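Local coordinates for protein caprin-2 (Danio rerio, PDB 4OUS) that probably takes part in canonical Wnt signalling through its C1q domain, a trimeric beta-sandwich module of the C1q/TNF clan, at residues I59-L62 / A63-V66; L72-N75 / E76-M79. The protein carries 1 engineered substitution. All blocks are in the same frame, centred on the assembly; numbering follows the deposited sequence.

Contact 1: residues I59-L62 / A63-V66; sequences ILKL and AISV
The loop that leaves strand 51-60 of the C1q domain curls round the amino group of Lys61, which reaches forward along its own chain to carbonyl oxygens of Leu62 and Val66. Lys61 NZ donates to Leu62 O at 3.0 Å, arriving almost straight in line with the carbonyl (C=O...N 177°). The bond from Lys61 NZ to Val66 O is 2.9 Å long, and here the donor stands tilted from the carbonyl plane. Ile64 O also lies 3.0 Å from Lys61 NZ. In the lysine side chain CG sits between the backbone N and the carbonyl carbon (chi1 73°), and bends at chi3 and chi4 turn NZ toward Leu62 O and Val66 O. This loop joins strand 51-60 to strand 68-74 of the jelly-roll sandwich, and it turns through two inverse gamma turns, centred on Ala63 and Ser65. The first is closed by a weak bond from Ile64 N to Leu62 O, 2.9 Å, giving that oxygen a second donor besides the ammonium. Without the ammonium, with an alanine here, Val66 O is likely to lose this donor and Leu62 O to keep only the weak one from Ile64 N, so that the two turns are less firmly tied together. Within the loop apolar packing is slight, with Leu62 CB 4.2 Å from Ile64 CG1, while Lys61 O accepts a hydrogen bond from His91 ND1 and the Leu62 side chain rests on Asn15 and Ala116.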
loop_
_atom_site.group_PDB
_atom_site.type_symbol
_atom_site.label_atom_id
_atom_site.label_comp_id
_atom_site.label_asym_id
_atom_site.label_seq_id
_atom_site.Cartn_x
_atom_site.Cartn_y
_atom_site.Cartn_z
ATOM N N ILE A 59 2.110 -1.072 9.323
ATOM C CA ILE A 59 2.326 -1.226 10.757
ATOM C C ILE A 59 3.040 0.006 11.313
ATOM O O ILE A 59 4.136 0.336 10.872
ATOM C CB ILE A 59 3.146 -2.496 11.065
ATOM C CG1 ILE A 59 2.514 -3.750 10.428
ATOM C CG2 ILE A 59 3.322 -2.662 12.562
ATOM C CD1 ILE A 59 1.152 -4.124 10.959
ATOM N N LEU A 60 2.418 0.686 12.271
ATOM C CA LEU A 60 3.011 1.869 12.884
ATOM C C LEU A 60 3.848 1.451 14.087
ATOM O O LEU A 60 3.359 0.713 14.949
ATOM C CB LEU A 60 1.922 2.855 13.312
ATOM C CG LEU A 60 2.407 4.243 13.730
ATOM C CD1 LEU A 60 2.849 5.042 12.512
ATOM C CD2 LEU A 60 1.336 4.991 14.514
ATOM N N LYS A 61 5.094 1.914 14.156
ATOM C CA LYS A 61 5.954 1.569 15.286
ATOM C C LYS A 61 5.754 2.495 16.471
ATOM O O LYS A 61 5.327 3.640 16.310
ATOM C CB LYS A 61 7.429 1.589 14.878
ATOM C CG LYS A 61 8.024 2.978 14.663
ATOM C CD LYS A 61 9.441 2.931 14.072
ATOM C CE LYS A 61 10.444 2.204 14.961
ATOM N NZ LYS A 61 10.683 2.919 16.241
ATOM N N LEU A 62 6.073 1.992 17.660
ATOM C CA LEU A 62 6.194 2.851 18.830
ATOM C C LEU A 62 7.341 3.830 18.624
ATOM O O LEU A 62 8.335 3.530 17.945
ATOM C CB LEU A 62 6.436 2.037 20.103
ATOM C CG LEU A 62 5.343 1.060 20.532
ATOM C CD1 LEU A 62 5.628 0.524 21.928
ATOM C CD2 LEU A 62 3.986 1.725 20.491
ATOM N N ALA A 63 7.204 4.992 19.247
ATOM C CA ALA A 63 8.218 6.032 19.187
ATOM C C ALA A 63 9.319 5.734 20.198
ATOM O O ALA A 63 9.459 6.415 21.221
ATOM C CB ALA A 63 7.599 7.397 19.438
ATOM N N ILE A 64 10.076 4.683 19.899
ATOM C CA ILE A 64 11.219 4.260 20.691
ATOM C C ILE A 64 12.406 4.060 19.762
ATOM O O ILE A 64 12.237 3.922 18.548
ATOM C CB ILE A 64 10.947 2.950 21.461
ATOM C CG1 ILE A 64 10.649 1.803 20.491
ATOM C CG2 ILE A 64 9.807 3.136 22.461
ATOM C CD1 ILE A 64 10.459 0.459 21.167
ATOM N N SER A 65 13.603 4.037 20.340
ATOM C CA SER A 65 14.840 3.900 19.578
ATOM C C SER A 65 15.180 2.436 19.309
ATOM O O SER A 65 16.288 1.980 19.588
ATOM C CB SER A 65 15.994 4.574 20.320
ATOM O OG SER A 65 15.715 5.945 20.548
ATOM N N VAL A 66 14.195 1.704 18.808
ATOM C CA VAL A 66 14.368 0.357 18.285
ATOM C C VAL A 66 13.684 0.346 16.927
ATOM O O VAL A 66 12.528 0.758 16.820
ATOM C CB VAL A 66 13.739 -0.718 19.199
ATOM C CG1 VAL A 66 13.967 -2.112 18.623
ATOM C CG2 VAL A 66 14.284 -0.620 20.618
#

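Contact 2: residues L72-N75 / E76-M79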
loop_
_atom_site.group_PDB
_atom_site.type_symbol
_atom_site.label_atom_id
_atom_site.label_comp_id
_atom_site.label_asym_id
_atom_site.label_seq_id
_atom_site.Cartn_x
_atom_site.Cartn_y
_atom_site.Cartn_z
ATOM N N LEU A 72 6.188 -10.560 6.168
ATOM C CA LEU A 72 5.014 -11.306 5.732
ATOM C C LEU A 72 5.454 -12.746 5.497
ATOM O O LEU A 72 6.317 -13.007 4.654
ATOM C CB LEU A 72 4.415 -10.714 4.460
ATOM C CG LEU A 72 3.198 -11.454 3.897
ATOM C CD1 LEU A 72 1.954 -11.227 4.733
ATOM C CD2 LEU A 72 2.951 -11.087 2.427
ATOM N N MET A 73 4.888 -13.655 6.278
ATOM C CA MET A 73 5.242 -15.065 6.280
ATOM C C MET A 73 4.216 -15.886 5.533
ATOM O O MET A 73 3.014 -15.631 5.643
ATOM C CB MET A 73 5.326 -15.590 7.713
ATOM C CG MET A 73 6.180 -14.758 8.655
ATOM S SD MET A 73 7.942 -14.779 8.239
ATOM C CE MET A 73 8.328 -16.505 8.508
ATOM N N ARG A 74 4.681 -16.890 4.798
ATOM C CA ARG A 74 3.802 -17.944 4.317
ATOM C C ARG A 74 4.362 -19.238 4.889
ATOM O O ARG A 74 5.491 -19.633 4.575
ATOM C CB ARG A 74 3.729 -17.980 2.788
ATOM C CG ARG A 74 2.711 -18.969 2.239
ATOM C CD ARG A 74 3.304 -20.352 1.998
ATOM N NE ARG A 74 4.139 -20.408 0.802
ATOM C CZ ARG A 74 5.461 -20.539 0.798
ATOM N NH1 ARG A 74 6.098 -20.602 -0.364
ATOM N NH2 ARG A 74 6.148 -20.603 1.931
ATOM N N ASN A 75 3.570 -19.874 5.745
ATOM C CA ASN A 75 4.036 -20.981 6.580
ATOM C C ASN A 75 5.282 -20.509 7.346
ATOM O O ASN A 75 5.159 -19.587 8.153
ATOM C CB ASN A 75 4.238 -22.245 5.738
ATOM C CG ASN A 75 2.928 -22.715 5.117
ATOM O OD1 ASN A 75 1.850 -22.436 5.651
ATOM N ND2 ASN A 75 3.010 -23.411 3.991
ATOM N N GLU A 76 6.458 -21.080 7.109
ATOM C CA GLU A 76 7.648 -20.671 7.862
ATOM C C GLU A 76 8.632 -19.831 7.031
ATOM O O GLU A 76 9.778 -19.625 7.442
ATOM C CB GLU A 76 8.363 -21.913 8.418
ATOM C CG GLU A 76 9.009 -22.778 7.348
ATOM C CD GLU A 76 9.015 -24.262 7.675
ATOM O OE1 GLU A 76 8.889 -24.617 8.864
ATOM O OE2 GLU A 76 9.129 -25.074 6.730
ATOM N N GLU A 77 8.184 -19.326 5.886
ATOM C CA GLU A 77 9.059 -18.624 4.953
ATOM C C GLU A 77 8.758 -17.130 4.865
ATOM O O GLU A 77 7.598 -16.733 4.730
ATOM C CB GLU A 77 8.924 -19.249 3.563
ATOM C CG GLU A 77 9.846 -18.661 2.517
ATOM C CD GLU A 77 9.692 -19.308 1.151
ATOM O OE1 GLU A 77 8.876 -20.245 1.008
ATOM O OE2 GLU A 77 10.389 -18.867 0.209
ATOM N N VAL A 78 9.805 -16.311 4.903
ATOM C CA VAL A 78 9.681 -14.881 4.660
ATOM C C VAL A 78 9.383 -14.627 3.184
ATOM O O VAL A 78 10.156 -15.026 2.309
ATOM C CB VAL A 78 10.969 -14.129 5.065
ATOM C CG1 VAL A 78 10.909 -12.666 4.625
ATOM C CG2 VAL A 78 11.206 -14.237 6.562
ATOM N N MET A 79 8.265 -13.963 2.908
ATOM C CA MET A 79 7.884 -13.665 1.530
ATOM C C MET A 79 8.257 -12.240 1.125
ATOM O O MET A 79 8.889 -12.044 0.084
ATOM C CB MET A 79 6.392 -13.912 1.328
ATOM C CG MET A 79 5.958 -15.329 1.731
ATOM S SD MET A 79 6.929 -16.715 1.061
ATOM C CE MET A 79 6.385 -16.692 -0.645
#
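Arg74 and Glu77 are joined by a salt bridge across the tight end of the hairpin formed by strands 68-74 and 77-84. Both end nitrogens of the guanidinium converge on one carboxylate oxygen: Arg74 NH2 lies 2.9 Å and Arg74 NH1 3.1 Å from Glu77 OE1. The oxygen sits at the guanidinium edge, near its plane, but both donors come from the same face of the carboxylate, and the two planes are turned 54° apart. Arg74 leaves the backbone with CG opposite the N (chi1 -174°), then folds at chi2 and chi3 to bring its head back alongside the extended Glu77. Their backbones form a hydrogen-bonded antiparallel pair, Arg74 N to Glu77 O at 2.9 Å and Glu77 N to Arg74 O at 3.0 Å, closing a type II' beta turn with Asn75 and Glu76 at its corners. Further along, Met79 N binds Leu72 O at 2.8 Å. Met79 lies across Arg74, its CG 3.6 Å from Arg74 CB and its sulfur over one guanidinium face, offset toward the rim. Met73 and Val78, a non-hydrogen-bonded pair, pack on the other sheet face, where Met73 SD is 3.7 Å from Val78 CG2. Asn75 turns to strand 107-114, its OD1 accepting from Gln107 N, and Val78 packs on Trp122 and Met79 on His31 of the third subunit. With two donors on OE1 and a thioether over one face, the guanidinium is probably limited in its rotation, and the paired charges probably offset each other at this partly exposed turn.

In the fold
Contacts 1 and 2 follow one another along the chain, on either side of the first part of strand 68-74, with centres about 22 Å apart and no direct touch. Contact 1 is a surface loop, its centre about 16 Å from the centre of the chain, and it depends on an ammonium serving backbone carbonyls, with little apolar packing between its own two segments; the Lys61 side chain lies about 9 Å from a bound calcium ion. Contact 2, its centre about 11 Å from the centre of the chain, is partly buried and owes its shape to regular strand pairing, a charged pair and methionine packing. Subunit neighbours also differ: next to contact 1, Leu60 packs on Tyr83 of the second subunit, whereas Val78 and Met79 of contact 2 pack on the third.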